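Local coordinates for protein 3-guanidinopropionase (Pseudomonas aeruginosa, PDB 3NIQ) that hydrolyses 3-guanidinopropanoate to beta-alanine and urea as a homohexamer, using two manganese ions in each subunit, at residues G41-G46 with L88-V93; R104-Y109 with I132-G137. One frame throughout, in Å; residues are numbered along the deposited sequence.

Contact 1: G41-G46 with L88-V93; sequences GVPWDG and LGDAPV
Val93 reaches across to Pro43 and Trp44 with both methyls and buries more surface than any other residue of the contact. Val93 CG1 lies anti to the backbone N (chi1 163°) and is thereby brought 3.4 Å from the carbonyl O of Pro43 and 3.7 Å from CD1 of Trp44, meeting the indole obliquely at its pyrrole side. The other methyl, Val93 CG2, sits 3.8 Å from CB of Trp44 and also touches CD of Pro43. Val42 meets the same methyl of Val93 with CG1 and Ala91 CB with CG2.

Gly41 is the second centre, and here the contact is backbone. Gly41 N donates to Gly89 O at 3.1 Å in a nearly straight bond, while Gly41 O receives Ala91 N at 2.8 Å and a CA-H contact from Asp90. The two bonds straddle Asp90, the parallel bridge partner of Gly41. The Asp90 carboxylate lies beside Gly41, on the face where a side chain of Gly41 would point, Asp90 OD1 being 3.3 Å from Gly41 CA; this oxygen forms a salt bridge with Arg62.

Pro43, third in buried surface, lays the CG-CD side of its ring against Asp90, with CG 3.7 Å from OD2. That oxygen also accepts a hydrogen bond from Gly19 N of a second subunit, whose Ala18 packs on both Pro43 and Asp90, so this patch borders a subunit interface. Pro43 is the centre of an inverse gamma turn, closed by a weak Trp44 N to Val42 O bond. The arrangement is that of two neighbouring parallel strands, 37-42 and 85-90, the latter outermost within this chain, passing into loops at their C-terminal ends in the alpha/beta fold of the arginase family.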
ATOM      1  N   GLY A  41     -26.556  -2.664   6.174  1.00 17.15           N
ATOM      2  CA  GLY A  41     -25.585  -2.858   5.122  1.00 17.00           C
ATOM      3  C   GLY A  41     -26.204  -3.545   3.915  1.00 17.33           C
ATOM      4  O   GLY A  41     -27.031  -4.442   4.063  1.00 18.06           O
ATOM      5  N   VAL A  42     -25.818  -3.126   2.706  1.00 16.30           N
ATOM      6  CA  VAL A  42     -26.225  -3.861   1.511  1.00 17.28           C
ATOM      7  C   VAL A  42     -24.999  -4.245   0.682  1.00 17.77           C
ATOM      8  O   VAL A  42     -24.601  -3.525  -0.256  1.00 18.13           O
ATOM      9  CB  VAL A  42     -27.206  -3.090   0.676  1.00 17.92           C
ATOM     10  CG1 VAL A  42     -27.780  -4.026  -0.381  1.00 19.93           C
ATOM     11  CG2 VAL A  42     -28.310  -2.489   1.569  1.00 19.08           C
ATOM     12  N   PRO A  43     -24.397  -5.384   1.030  1.00 18.25           N
ATOM     13  CA  PRO A  43     -23.093  -5.765   0.497  1.00 18.52           C
ATOM     14  C   PRO A  43     -23.250  -6.397  -0.875  1.00 18.73           C
ATOM     15  O   PRO A  43     -23.182  -7.608  -1.008  1.00 18.62           O
ATOM     16  CB  PRO A  43     -22.578  -6.765   1.536  1.00 17.76           C
ATOM     17  CG  PRO A  43     -23.839  -7.400   2.107  1.00 17.72           C
ATOM     18  CD  PRO A  43     -24.860  -6.299   2.105  1.00 18.42           C
ATOM     19  N   TRP A  44     -23.457  -5.563  -1.892  1.00 19.10           N
ATOM     20  CA  TRP A  44     -23.880  -6.055  -3.195  1.00 18.64           C
ATOM     21  C   TRP A  44     -23.345  -5.166  -4.310  1.00 18.41           C
ATOM     22  O   TRP A  44     -23.567  -3.946  -4.321  1.00 17.33           O
ATOM     23  CB  TRP A  44     -25.408  -6.104  -3.228  1.00 19.26           C
ATOM     24  CG  TRP A  44     -25.975  -6.600  -4.523  1.00 20.29           C
ATOM     25  CD1 TRP A  44     -25.613  -7.730  -5.199  1.00 20.85           C
ATOM     26  CD2 TRP A  44     -27.029  -5.994  -5.284  1.00 22.47           C
ATOM     27  NE1 TRP A  44     -26.372  -7.862  -6.341  1.00 21.45           N
ATOM     28  CE2 TRP A  44     -27.243  -6.810  -6.421  1.00 20.88           C
ATOM     29  CE3 TRP A  44     -27.813  -4.838  -5.117  1.00 21.66           C
ATOM     30  CZ2 TRP A  44     -28.203  -6.513  -7.390  1.00 23.17           C
ATOM     31  CZ3 TRP A  44     -28.786  -4.548  -6.083  1.00 20.58           C
ATOM     32  CH2 TRP A  44     -28.971  -5.393  -7.200  1.00 23.24           C
ATOM     33  N   ASP A  45     -22.591  -5.753  -5.227  1.00 18.19           N
ATOM     34  CA  ASP A  45     -22.062  -4.965  -6.353  1.00 19.01           C
ATOM     35  C   ASP A  45     -22.299  -5.648  -7.704  1.00 18.14           C
ATOM     36  O   ASP A  45     -21.558  -5.430  -8.672  1.00 17.57           O
ATOM     37  CB  ASP A  45     -20.574  -4.586  -6.135  1.00 17.61           C
ATOM     38  CG  ASP A  45     -19.663  -5.809  -5.942  1.00 20.56           C
ATOM     39  OD1 ASP A  45     -20.061  -6.950  -6.302  1.00 20.32           O
ATOM     40  OD2 ASP A  45     -18.543  -5.621  -5.415  1.00 18.12           O
ATOM     41  N   GLY A  46     -23.351  -6.459  -7.764  1.00 18.94           N
ATOM     42  CA  GLY A  46     -23.784  -7.100  -9.023  1.00 20.08           C
ATOM     43  C   GLY A  46     -24.026  -6.111 -10.172  1.00 20.90           C
ATOM     44  O   GLY A  46     -23.851  -6.452 -11.352  1.00 21.41           O
ATOM     45  N   LEU A  88     -29.075  -3.105  12.114  1.00 23.83           N
ATOM     46  CA  LEU A  88     -30.031  -4.082  11.660  1.00 23.94           C
ATOM     47  C   LEU A  88     -29.387  -5.186  10.824  1.00 23.55           C
ATOM     48  O   LEU A  88     -30.075  -5.975  10.204  1.00 24.29           O
ATOM     49  CB  LEU A  88     -31.135  -3.382  10.848  1.00 24.73           C
ATOM     50  CG  LEU A  88     -32.509  -3.214  11.483  1.00 25.72           C
ATOM     51  CD1 LEU A  88     -33.463  -2.641  10.440  1.00 24.50           C
ATOM     52  CD2 LEU A  88     -33.073  -4.554  12.073  1.00 24.03           C
ATOM     53  N   GLY A  89     -28.062  -5.252  10.806  1.00 22.45           N
ATOM     54  CA  GLY A  89     -27.397  -6.312  10.050  1.00 21.56           C
ATOM     55  C   GLY A  89     -27.356  -5.952   8.568  1.00 21.17           C
ATOM     56  O   GLY A  89     -27.476  -4.768   8.199  1.00 19.92           O
ATOM     57  N   ASP A  90     -27.159  -6.965   7.726  1.00 19.50           N
ATOM     58  CA  ASP A  90     -27.096  -6.782   6.279  1.00 19.96           C
ATOM     59  C   ASP A  90     -28.334  -7.320   5.581  1.00 20.53           C
ATOM     60  O   ASP A  90     -28.831  -8.375   5.945  1.00 19.94           O
ATOM     61  CB  ASP A  90     -25.886  -7.526   5.696  1.00 20.56           C
ATOM     62  CG  ASP A  90     -24.559  -6.867   6.031  1.00 20.32           C
ATOM     63  OD1 ASP A  90     -24.520  -5.688   6.467  1.00 20.68           O
ATOM     64  OD2 ASP A  90     -23.546  -7.557   5.841  1.00 21.56           O
ATOM     65  N   ALA A  91     -28.797  -6.614   4.552  1.00 19.24           N
ATOM     66  CA  ALA A  91     -29.823  -7.151   3.677  1.00 20.80           C
ATOM     67  C   ALA A  91     -29.328  -8.464   3.013  1.00 21.79           C
ATOM     68  O   ALA A  91     -28.129  -8.637   2.801  1.00 21.16           O
ATOM     69  CB  ALA A  91     -30.198  -6.138   2.628  1.00 19.62           C
ATOM     70  N   PRO A  92     -30.252  -9.401   2.730  1.00 22.09           N
ATOM     71  CA  PRO A  92     -29.885 -10.633   2.035  1.00 23.85           C
ATOM     72  C   PRO A  92     -29.431 -10.313   0.604  1.00 24.32           C
ATOM     73  O   PRO A  92     -30.040  -9.480  -0.064  1.00 25.08           O
ATOM     74  CB  PRO A  92     -31.195 -11.459   2.052  1.00 23.91           C
ATOM     75  CG  PRO A  92     -32.288 -10.444   2.273  1.00 25.36           C
ATOM     76  CD  PRO A  92     -31.671  -9.385   3.128  1.00 22.91           C
ATOM     77  N   VAL A  93     -28.356 -10.954   0.163  1.00 24.44           N
ATOM     78  CA  VAL A  93     -27.737 -10.665  -1.117  1.00 26.26           C
ATOM     79  C   VAL A  93     -27.308 -11.987  -1.782  1.00 26.73           C
ATOM     80  O   VAL A  93     -27.022 -12.958  -1.088  1.00 28.31           O
ATOM     81  CB  VAL A  93     -26.510  -9.724  -0.900  1.00 25.94           C
ATOM     82  CG1 VAL A  93     -25.601  -9.711  -2.091  1.00 28.92           C
ATOM     83  CG2 VAL A  93     -26.970  -8.292  -0.555  1.00 25.06           C
TER

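Contact 2: R104-Y109 with I132-G137; sequences RIEGFY and IFRALG
Ile132 lies over the ring of Tyr109 in a CH-pi contact, its CG1 3.6 Å from the ring centroid and 8° off the normal. The end of the isoleucine chain runs on towards the phenol oxygen, with Ile132 CD1 3.6 Å from Tyr109 CZ. Tyr109 CG is anti to its own carbonyl carbon (chi1 -81°), which turns the ring to meet that branch, and its OH is anchored by a hydrogen bond to Ser121 on strand 118-123. Further along, methyl meets methylene: Ala135 CB is 3.5 Å from Tyr109 CB and equally near Tyr109 C. The axes of the short helical segments approach to 8.0 Å, crossing at -36°.

The polar side is built differently. Glu106, fully extended, lays its carboxylate against the aliphatic part of Arg134, with CD 3.4 Å from CB and OE1 3.4 Å from CD of the arginine. The two chains cross at about a right angle. The charged ends stop short of a salt bridge and are linked by water 1, which donates to Glu106 OE1 at 2.6 Å and accepts from Arg134 NH1 at 2.9 Å. Each group has a direct salt bridge to another residue, Glu106 OE2 with Arg110 and Arg134 NE with Glu175. No direct hydrogen bond joins the segments; apolar packing binds them on the Tyr109 side, and a water-mediated charge pair, probably modest in strength, completes the Glu106 side.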
ATOM      1  N   ARG A 104     -34.528 -10.160  -3.244  1.00 22.25           N
ATOM      2  CA  ARG A 104     -34.284 -10.407  -1.823  1.00 22.75           C
ATOM      3  C   ARG A 104     -34.101  -9.092  -1.073  1.00 21.98           C
ATOM      4  O   ARG A 104     -34.634  -8.907   0.029  1.00 20.35           O
ATOM      5  CB  ARG A 104     -33.079 -11.332  -1.651  1.00 23.89           C
ATOM      6  CG  ARG A 104     -33.427 -12.796  -2.003  1.00 27.85           C
ATOM      7  CD  ARG A 104     -32.217 -13.628  -2.385  1.00 34.51           C
ATOM      8  NE  ARG A 104     -31.376 -13.925  -1.233  1.00 40.39           N
ATOM      9  CZ  ARG A 104     -30.568 -14.978  -1.140  1.00 41.97           C
ATOM     10  NH1 ARG A 104     -30.489 -15.849  -2.138  1.00 42.37           N
ATOM     11  NH2 ARG A 104     -29.840 -15.157  -0.044  1.00 43.15           N
ATOM     12  N   ILE A 105     -33.382  -8.158  -1.700  1.00 20.15           N
ATOM     13  CA  ILE A 105     -33.145  -6.874  -1.060  1.00 20.01           C
ATOM     14  C   ILE A 105     -34.436  -6.106  -0.858  1.00 18.88           C
ATOM     15  O   ILE A 105     -34.670  -5.570   0.233  1.00 19.02           O
ATOM     16  CB  ILE A 105     -32.124  -6.012  -1.821  1.00 18.88           C
ATOM     17  CG1 ILE A 105     -30.758  -6.718  -1.810  1.00 20.70           C
ATOM     18  CG2 ILE A 105     -32.070  -4.626  -1.199  1.00 19.44           C
ATOM     19  CD1 ILE A 105     -29.726  -6.129  -2.769  1.00 20.72           C
ATOM     20  N   GLU A 106     -35.281  -6.056  -1.888  1.00 19.28           N
ATOM     21  CA  GLU A 106     -36.565  -5.358  -1.760  1.00 19.08           C
ATOM     22  C   GLU A 106     -37.425  -5.979  -0.640  1.00 18.91           C
ATOM     23  O   GLU A 106     -38.081  -5.257   0.113  1.00 19.97           O
ATOM     24  CB  GLU A 106     -37.352  -5.366  -3.083  1.00 19.42           C
ATOM     25  CG  GLU A 106     -38.756  -4.740  -2.929  1.00 20.13           C
ATOM     26  CD  GLU A 106     -39.590  -4.711  -4.214  1.00 21.71           C
ATOM     27  OE1 GLU A 106     -39.072  -5.075  -5.299  1.00 20.52           O
ATOM     28  OE2 GLU A 106     -40.766  -4.304  -4.127  1.00 20.57           O
ATOM     29  N   GLY A 107     -37.442  -7.313  -0.570  1.00 19.95           N
ATOM     30  CA  GLY A 107     -38.231  -8.033   0.439  1.00 19.91           C
ATOM     31  C   GLY A 107     -37.829  -7.624   1.851  1.00 20.77           C
ATOM     32  O   GLY A 107     -38.676  -7.377   2.705  1.00 19.95           O
ATOM     33  N   PHE A 108     -36.523  -7.508   2.080  1.00 20.30           N
ATOM     34  CA  PHE A 108     -36.011  -7.017   3.342  1.00 19.71           C
ATOM     35  C   PHE A 108     -36.499  -5.597   3.638  1.00 19.62           C
ATOM     36  O   PHE A 108     -37.000  -5.305   4.732  1.00 18.79           O
ATOM     37  CB  PHE A 108     -34.477  -7.066   3.304  1.00 20.25           C
ATOM     38  CG  PHE A 108     -33.820  -6.685   4.603  1.00 22.07           C
ATOM     39  CD1 PHE A 108     -33.732  -7.602   5.648  1.00 23.89           C
ATOM     40  CD2 PHE A 108     -33.267  -5.423   4.767  1.00 22.68           C
ATOM     41  CE1 PHE A 108     -33.105  -7.254   6.871  1.00 27.12           C
ATOM     42  CE2 PHE A 108     -32.651  -5.055   5.975  1.00 25.39           C
ATOM     43  CZ  PHE A 108     -32.574  -5.978   7.033  1.00 27.60           C
ATOM     44  N   TYR A 109     -36.352  -4.700   2.666  1.00 19.06           N
ATOM     45  CA  TYR A 109     -36.733  -3.316   2.893  1.00 19.57           C
ATOM     46  C   TYR A 109     -38.239  -3.122   3.043  1.00 19.63           C
ATOM     47  O   TYR A 109     -38.664  -2.194   3.708  1.00 19.91           O
ATOM     48  CB  TYR A 109     -36.147  -2.381   1.813  1.00 19.04           C
ATOM     49  CG  TYR A 109     -34.704  -2.037   2.133  1.00 18.79           C
ATOM     50  CD1 TYR A 109     -34.383  -0.865   2.836  1.00 16.98           C
ATOM     51  CD2 TYR A 109     -33.674  -2.903   1.795  1.00 15.68           C
ATOM     52  CE1 TYR A 109     -33.056  -0.563   3.174  1.00 17.87           C
ATOM     53  CE2 TYR A 109     -32.321  -2.606   2.140  1.00 17.35           C
ATOM     54  CZ  TYR A 109     -32.033  -1.436   2.806  1.00 18.55           C
ATOM     55  OH  TYR A 109     -30.740  -1.122   3.157  1.00 17.67           O
ATOM     56  N   ILE A 132     -34.432  -0.655  -2.556  1.00 19.32           N
ATOM     57  CA  ILE A 132     -34.850   0.214  -1.457  1.00 17.83           C
ATOM     58  C   ILE A 132     -36.040   1.114  -1.864  1.00 19.19           C
ATOM     59  O   ILE A 132     -37.066   1.168  -1.158  1.00 19.39           O
ATOM     60  CB  ILE A 132     -33.641   1.083  -0.961  1.00 17.75           C
ATOM     61  CG1 ILE A 132     -32.530   0.183  -0.424  1.00 17.90           C
ATOM     62  CG2 ILE A 132     -34.091   2.100   0.129  1.00 16.83           C
ATOM     63  CD1 ILE A 132     -31.264   0.950   0.176  1.00 14.08           C
ATOM     64  N   PHE A 133     -35.919   1.803  -3.001  1.00 18.50           N
ATOM     65  CA  PHE A 133     -36.998   2.669  -3.483  1.00 18.81           C
ATOM     66  C   PHE A 133     -38.258   1.856  -3.823  1.00 19.09           C
ATOM     67  O   PHE A 133     -39.377   2.332  -3.629  1.00 19.02           O
ATOM     68  CB  PHE A 133     -36.554   3.479  -4.709  1.00 17.71           C
ATOM     69  CG  PHE A 133     -35.746   4.710  -4.383  1.00 20.25           C
ATOM     70  CD1 PHE A 133     -35.145   4.869  -3.144  1.00 18.62           C
ATOM     71  CD2 PHE A 133     -35.584   5.720  -5.336  1.00 22.10           C
ATOM     72  CE1 PHE A 133     -34.413   5.999  -2.842  1.00 23.36           C
ATOM     73  CE2 PHE A 133     -34.836   6.871  -5.048  1.00 23.53           C
ATOM     74  CZ  PHE A 133     -34.248   7.010  -3.796  1.00 24.85           C
ATOM     75  N   ARG A 134     -38.071   0.637  -4.317  1.00 18.90           N
ATOM     76  CA  ARG A 134     -39.200  -0.263  -4.564  1.00 19.94           C
ATOM     77  C   ARG A 134     -39.998  -0.517  -3.296  1.00 19.57           C
ATOM     78  O   ARG A 134     -41.232  -0.579  -3.344  1.00 19.42           O
ATOM     79  CB  ARG A 134     -38.740  -1.572  -5.201  1.00 19.29           C
ATOM     80  CG  ARG A 134     -38.509  -1.422  -6.712  1.00 21.28           C
ATOM     81  CD  ARG A 134     -37.873  -2.664  -7.317  1.00 22.20           C
ATOM     82  NE  ARG A 134     -37.668  -2.519  -8.753  1.00 20.92           N
ATOM     83  CZ  ARG A 134     -37.194  -3.487  -9.539  1.00 23.61           C
ATOM     84  NH1 ARG A 134     -36.829  -4.656  -9.023  1.00 23.86           N
ATOM     85  NH2 ARG A 134     -37.051  -3.273 -10.836  1.00 22.87           N
ATOM     86  N   ALA A 135     -39.317  -0.608  -2.158  1.00 18.01           N
ATOM     87  CA  ALA A 135     -40.020  -0.726  -0.877  1.00 18.44           C
ATOM     88  C   ALA A 135     -40.582   0.589  -0.374  1.00 19.76           C
ATOM     89  O   ALA A 135     -41.757   0.653   0.018  1.00 20.89           O
ATOM     90  CB  ALA A 135     -39.118  -1.354   0.209  1.00 18.19           C
ATOM     91  N   LEU A 136     -39.751   1.633  -0.364  1.00 19.93           N
ATOM     92  CA  LEU A 136     -40.113   2.896   0.296  1.00 20.87           C
ATOM     93  C   LEU A 136     -41.023   3.770  -0.536  1.00 20.63           C
ATOM     94  O   LEU A 136     -41.657   4.673   0.002  1.00 20.69           O
ATOM     95  CB  LEU A 136     -38.871   3.739   0.683  1.00 19.79           C
ATOM     96  CG  LEU A 136     -37.738   3.170   1.543  1.00 23.78           C
ATOM     97  CD1 LEU A 136     -36.855   4.284   2.163  1.00 21.69           C
ATOM     98  CD2 LEU A 136     -38.246   2.230   2.599  1.00 24.10           C
ATOM     99  N   GLY A 137     -41.021   3.560  -1.851  1.00 21.49           N
ATOM    100  CA  GLY A 137     -41.798   4.419  -2.757  1.00 23.82           C
ATOM    101  C   GLY A 137     -43.027   3.700  -3.298  1.00 26.48           C
ATOM    102  O   GLY A 137     -43.646   4.157  -4.247  1.00 27.68           O
TER
HETATM  103  O   HOH W   1     -36.871  -5.892  -6.371  1.00 20.09           O

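The two contacts lie in series along the chain, their centres about 12 Å apart, and helix 98-114, which follows strand 85-90, joins them. Val42 CG2 of contact 1 touches Tyr109 OH of contact 2 at 3.2 Å, and Trp44 CE3 packs on Ile105 CD1 at 3.3 Å. The loop after strand 85-90 closes on the same helix, Pro92 O lying 3.3 Å from Ile105 CG1. Both contacts lie near the manganese site without supplying a ligand to it: the side chains of Trp44 and Ile132 are about 9 Å and 8 Å from that of the manganese ligand His126, and each is about 12 Å from a bound manganese.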